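Local coordinates for protein cyclopenase asqI (Emericella nidulans, PDB 5YY3) that catalyses the zinc-dependent conversion of 4'-methoxycyclopenin into 4'-methoxyviridicatin with release of methyl isocyanate, a ring-contraction step in aspoquinolone biosynthesis, at residues Gly262-Pro266 and Met366-Asn370; Gly359-Phe363 and Cys392-Trp396. All coordinates share one frame; numbering follows the deposited sequence.

Both contacts draw on helix 355-367 of the hemocyanin-like, copper-type domain, which in this tyrosinase-family enzyme carries zinc. Contact 2 uses the middle of the helix, 359-363, against the start of helix 391-410; contact 1 uses its last residues and the loop after it, 366-370, against 262-266 in the loop between helices 210-231 and 288-304. Along the chain the segments run 262-266, 359-363, 366-370, 392-396, and thus alternate. The two centres are about 13 Å apart, and Tyr264 OH of contact 1 packs 3.4 Å from Cys392 CB of contact 2. One helix therefore joins a partly buried contact, away from the annotated sites, to a buried aromatic layer near the zinc ligands His190 and His218.

Contact 1 (Gly262-Pro266 and Met366-Asn370); sequences GGYPP and MAYRN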
loop_
_atom_site.group_PDB
_atom_site.type_symbol
_atom_site.label_atom_id
_atom_site.label_comp_id
_atom_site.label_asym_id
_atom_site.label_seq_id
_atom_site.Cartn_x
_atom_site.Cartn_y
_atom_site.Cartn_z
ATOM N N GLY A 262 -22.946 17.022 -7.053
ATOM C CA GLY A 262 -21.580 16.632 -7.329
ATOM C C GLY A 262 -20.662 16.759 -6.129
ATOM O O GLY A 262 -21.076 17.153 -5.031
ATOM N N GLY A 263 -19.400 16.407 -6.339
ATOM C CA GLY A 263 -18.392 16.571 -5.317
ATOM C C GLY A 263 -17.487 17.745 -5.638
ATOM O O GLY A 263 -17.952 18.814 -6.019
ATOM N N TYR A 264 -16.186 17.529 -5.492
ATOM C CA TYR A 264 -15.188 18.557 -5.742
ATOM C C TYR A 264 -13.861 17.837 -6.007
ATOM O O TYR A 264 -13.658 16.714 -5.529
ATOM C CB TYR A 264 -15.093 19.532 -4.552
ATOM C CG TYR A 264 -14.968 18.839 -3.208
ATOM C CD1 TYR A 264 -13.743 18.349 -2.786
ATOM C CD2 TYR A 264 -16.073 18.667 -2.367
ATOM C CE1 TYR A 264 -13.605 17.708 -1.594
ATOM C CE2 TYR A 264 -15.941 18.011 -1.142
ATOM C CZ TYR A 264 -14.695 17.538 -0.766
ATOM O OH TYR A 264 -14.497 16.885 0.433
ATOM N N PRO A 265 -12.962 18.459 -6.789
ATOM C CA PRO A 265 -11.690 17.798 -7.128
ATOM C C PRO A 265 -10.662 17.809 -5.981
ATOM O O PRO A 265 -10.889 18.454 -4.957
ATOM C CB PRO A 265 -11.186 18.626 -8.321
ATOM C CG PRO A 265 -11.803 19.991 -8.103
ATOM C CD PRO A 265 -13.157 19.720 -7.529
ATOM N N PRO A 266 -9.535 17.103 -6.151
ATOM C CA PRO A 266 -8.469 17.208 -5.149
ATOM C C PRO A 266 -7.952 18.632 -5.018
ATOM O O PRO A 266 -7.910 19.359 -6.012
ATOM C CB PRO A 266 -7.378 16.287 -5.694
ATOM C CG PRO A 266 -8.083 15.359 -6.615
ATOM C CD PRO A 266 -9.203 16.132 -7.209
ATOM N N MET A 366 -17.956 26.167 -2.195
ATOM C CA MET A 366 -16.785 25.524 -2.812
ATOM C C MET A 366 -17.162 24.426 -3.811
ATOM O O MET A 366 -16.520 24.269 -4.845
ATOM C CB MET A 366 -15.881 24.931 -1.725
ATOM C CG MET A 366 -14.853 23.933 -2.247
ATOM S SD MET A 366 -14.435 22.701 -1.000
ATOM C CE MET A 366 -13.848 23.763 0.291
ATOM N N ALA A 367 -18.204 23.669 -3.487
ATOM C CA ALA A 367 -18.600 22.510 -4.279
ATOM C C ALA A 367 -19.525 22.881 -5.433
ATOM O O ALA A 367 -19.658 22.116 -6.383
ATOM C CB ALA A 367 -19.275 21.464 -3.384
ATOM N N TYR A 368 -20.166 24.046 -5.348
ATOM C CA TYR A 368 -21.057 24.506 -6.415
ATOM C C TYR A 368 -20.318 24.746 -7.726
ATOM O O TYR A 368 -19.344 25.505 -7.777
ATOM C CB TYR A 368 -21.773 25.789 -6.013
ATOM C CG TYR A 368 -22.889 26.139 -6.962
ATOM C CD1 TYR A 368 -22.656 26.902 -8.102
ATOM C CD2 TYR A 368 -24.182 25.696 -6.722
ATOM C CE1 TYR A 368 -23.687 27.216 -8.976
ATOM C CE2 TYR A 368 -25.214 26.004 -7.577
ATOM C CZ TYR A 368 -24.966 26.761 -8.707
ATOM O OH TYR A 368 -26.014 27.053 -9.552
ATOM N N ARG A 369 -20.801 24.124 -8.792
ATOM C CA ARG A 369 -20.137 24.233 -10.090
ATOM C C ARG A 369 -21.087 24.657 -11.210
ATOM O O ARG A 369 -22.122 24.019 -11.425
ATOM C CB ARG A 369 -19.473 22.905 -10.447
ATOM C CG ARG A 369 -18.007 23.035 -10.777
ATOM C CD ARG A 369 -17.276 21.711 -10.596
ATOM N NE ARG A 369 -17.200 21.288 -9.194
ATOM C CZ ARG A 369 -16.377 21.826 -8.294
ATOM N NH1 ARG A 369 -15.571 22.836 -8.630
ATOM N NH2 ARG A 369 -16.366 21.364 -7.052
ATOM N N ASN A 370 -20.697 25.725 -11.913
ATOM C CA ASN A 370 -21.444 26.344 -13.023
ATOM C C ASN A 370 -22.962 26.129 -13.028
ATOM O O ASN A 370 -23.711 26.964 -13.540
ATOM C CB ASN A 370 -20.872 25.867 -14.362
ATOM C CG ASN A 370 -19.743 26.757 -14.864
ATOM O OD1 ASN A 370 -19.824 27.985 -14.786
ATOM N ND2 ASN A 370 -18.689 26.138 -15.397
#
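Arg369 reaches back from just beyond the end of helix 355-367 to the loop 262-266. From CB its chain runs through CG and CD and then bends at chi3 (-68°), which swings the guanidinium round toward the loop backbone. NE passes 4.1 Å from Gly263 O without bonding to it. CZ and NH1 both pass Pro265 CD, a ring carbon set over one face of the flat group and 3.9 Å from Arg369 CZ. At the tip, NH2 donates to Gly263 O over 3.2 Å; the bond is nearly straight (169°), occupies a lone pair of the carbonyl, and lies almost in the guanidinium plane. The same nitrogen sits 3.3 Å from Tyr264 CA. Farther out on Tyr264, at the ring, the last helical turn supplies a Met-aromatic contact: Met366 SD stands over the face, 4.6 Å from the centroid, while Ala367 CB comes up at the edge, 4.4 Å from Tyr264 CD2. The phenol oxygen is hydrogen-bonded to Asp390, so the ring is held at its far end too. One charged N-H to carbonyl bond at the exposed rim thus joins a more buried apolar contact, and the arginine's charge would be expected to polarise the Gly263 carbonyl.

Contact 2 (Gly359-Phe363 and Cys392-Trp396); sequences GLGKF and CFWRW
Trp396 turns CG anti to its own N (chi1 -175°), which lays the indole across toward helix 355-367, while Phe363, with CG beside its backbone N, points its ring at helix 391-410. The result is an antiparallel helix-helix packing in the helical core of the type-3-copper (tyrosinase/hemocyanin) fold, with the short segments 359-363 and 392-396 inclined at 159° and their axes 10.9 Å apart. Aromatic groups fill much of that separation, and no hydrogen bond crosses it.

Phe363 is the central group. Its CE2 lies 3.9 Å from Trp396 CE3, which sits in the plane of the phenyl at its edge; Trp396 CB is also near CE2, obliquely. Cys392 approaches the same ring obliquely, its SG 4.3 Å from the centroid in a sulfur-aromatic contact. SG also lies over one face of its neighbour Phe393, offset toward the rim, so it touches both phenyl rings. Those rings are themselves inclined at 52°, neither stacked nor edge-to-face. Trp270, farther along the loop that carries 262-266, packs edge-to-face with Phe363 and adds a further aromatic group to this core.

Leu360 enters through a single methyl. Leu360 CD2 meets the edge of the Phe393 ring, nearly in its plane and 3.4 Å from Phe393 CD2, and also touches Trp396 CD1. The layer borders the metal site: the side chain of Leu360 is about 6 Å from that of the zinc ligand His190, and the side chain of Trp396 about 7 Å from that of His218. Trp396 NE1 is hydrogen-bonded to His356 ND1, which would help to hold the indole's orientation. Over one face of its six-membered ring sits Gly359, whose CA makes a CH-pi contact 4.2 Å from the centroid.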
loop_
_atom_site.group_PDB
_atom_site.type_symbol
_atom_site.label_atom_id
_atom_site.label_comp_id
_atom_site.label_asym_id
_atom_site.label_seq_id
_atom_site.Cartn_x
_atom_site.Cartn_y
_atom_site.Cartn_z
ATOM N N GLY A 359 -20.012 28.575 7.856
ATOM C CA GLY A 359 -18.941 27.638 7.547
ATOM C C GLY A 359 -19.385 26.509 6.631
ATOM O O GLY A 359 -18.714 26.208 5.631
ATOM N N LEU A 360 -20.512 25.883 6.969
ATOM C CA LEU A 360 -21.084 24.825 6.133
ATOM C C LEU A 360 -21.402 25.384 4.756
ATOM O O LEU A 360 -21.194 24.713 3.731
ATOM C CB LEU A 360 -22.354 24.229 6.766
ATOM C CG LEU A 360 -22.139 23.452 8.069
ATOM C CD1 LEU A 360 -23.442 22.825 8.542
ATOM C CD2 LEU A 360 -21.065 22.402 7.886
ATOM N N GLY A 361 -21.903 26.620 4.754
ATOM C CA GLY A 361 -22.212 27.349 3.532
ATOM C C GLY A 361 -21.025 27.528 2.601
ATOM O O GLY A 361 -21.181 27.493 1.374
ATOM N N LYS A 362 -19.835 27.694 3.172
ATOM C CA LYS A 362 -18.630 27.832 2.362
ATOM C C LYS A 362 -18.249 26.511 1.678
ATOM O O LYS A 362 -17.730 26.525 0.565
ATOM C CB LYS A 362 -17.470 28.346 3.215
ATOM C CG LYS A 362 -17.723 29.727 3.835
ATOM C CD LYS A 362 -17.791 30.839 2.759
ATOM C CE LYS A 362 -16.398 31.223 2.288
ATOM N NZ LYS A 362 -16.386 32.239 1.189
ATOM N N PHE A 363 -18.506 25.370 2.324
ATOM C CA PHE A 363 -18.256 24.087 1.666
ATOM C C PHE A 363 -19.262 23.866 0.534
ATOM O O PHE A 363 -18.920 23.319 -0.505
ATOM C CB PHE A 363 -18.306 22.920 2.662
ATOM C CG PHE A 363 -17.183 22.930 3.665
ATOM C CD1 PHE A 363 -15.902 22.540 3.299
ATOM C CD2 PHE A 363 -17.415 23.316 4.981
ATOM C CE1 PHE A 363 -14.866 22.543 4.236
ATOM C CE2 PHE A 363 -16.392 23.333 5.912
ATOM C CZ PHE A 363 -15.114 22.950 5.538
ATOM N N CYS A 392 -15.031 16.436 3.946
ATOM C CA CYS A 392 -14.777 17.821 4.362
ATOM C C CYS A 392 -15.604 18.186 5.606
ATOM O O CYS A 392 -15.166 18.991 6.427
ATOM C CB CYS A 392 -15.037 18.820 3.221
ATOM S SG CYS A 392 -16.751 19.126 2.747
ATOM N N PHE A 393 -16.780 17.592 5.778
ATOM C CA PHE A 393 -17.587 17.973 6.929
ATOM C C PHE A 393 -17.031 17.391 8.222
ATOM O O PHE A 393 -17.230 17.954 9.298
ATOM C CB PHE A 393 -19.045 17.569 6.730
ATOM C CG PHE A 393 -19.751 18.402 5.686
ATOM C CD1 PHE A 393 -19.905 17.939 4.385
ATOM C CD2 PHE A 393 -20.181 19.679 5.983
ATOM C CE1 PHE A 393 -20.536 18.711 3.425
ATOM C CE2 PHE A 393 -20.804 20.470 5.016
ATOM C CZ PHE A 393 -20.984 19.984 3.745
ATOM N N TRP A 394 -16.314 16.275 8.119
ATOM C CA TRP A 394 -15.708 15.682 9.302
ATOM C C TRP A 394 -14.573 16.572 9.730
ATOM O O TRP A 394 -14.294 16.689 10.922
ATOM C CB TRP A 394 -15.256 14.232 9.036
ATOM C CG TRP A 394 -16.459 13.351 8.961
ATOM C CD1 TRP A 394 -17.138 12.987 7.839
ATOM C CD2 TRP A 394 -17.194 12.811 10.070
ATOM N NE1 TRP A 394 -18.229 12.216 8.173
ATOM C CE2 TRP A 394 -18.283 12.093 9.539
ATOM C CE3 TRP A 394 -17.021 12.846 11.460
ATOM C CZ2 TRP A 394 -19.197 11.420 10.349
ATOM C CZ3 TRP A 394 -17.921 12.177 12.258
ATOM C CH2 TRP A 394 -18.996 11.465 11.701
ATOM N N ARG A 395 -13.954 17.258 8.771
ATOM C CA ARG A 395 -12.895 18.197 9.128
ATOM C C ARG A 395 -13.513 19.435 9.801
ATOM O O ARG A 395 -12.935 19.995 10.736
ATOM C CB ARG A 395 -12.052 18.574 7.901
ATOM C CG ARG A 395 -11.368 17.357 7.234
ATOM C CD ARG A 395 -10.212 17.775 6.297
ATOM N NE ARG A 395 -9.423 18.786 6.979
ATOM C CZ ARG A 395 -8.528 19.568 6.395
ATOM N NH1 ARG A 395 -8.273 19.436 5.091
ATOM N NH2 ARG A 395 -7.891 20.481 7.129
ATOM N N TRP A 396 -14.701 19.838 9.357
ATOM C CA TRP A 396 -15.408 20.909 10.047
ATOM C C TRP A 396 -15.900 20.450 11.436
ATOM O O TRP A 396 -15.725 21.176 12.424
ATOM C CB TRP A 396 -16.581 21.428 9.203
ATOM C CG TRP A 396 -17.275 22.618 9.836
ATOM C CD1 TRP A 396 -18.481 22.615 10.467
ATOM C CD2 TRP A 396 -16.789 23.970 9.905
ATOM N NE1 TRP A 396 -18.781 23.878 10.924
ATOM C CE2 TRP A 396 -17.755 24.732 10.591
ATOM C CE3 TRP A 396 -15.622 24.609 9.469
ATOM C CZ2 TRP A 396 -17.606 26.097 10.843
ATOM C CZ3 TRP A 396 -15.472 25.965 9.712
ATOM C CH2 TRP A 396 -16.462 26.697 10.392
#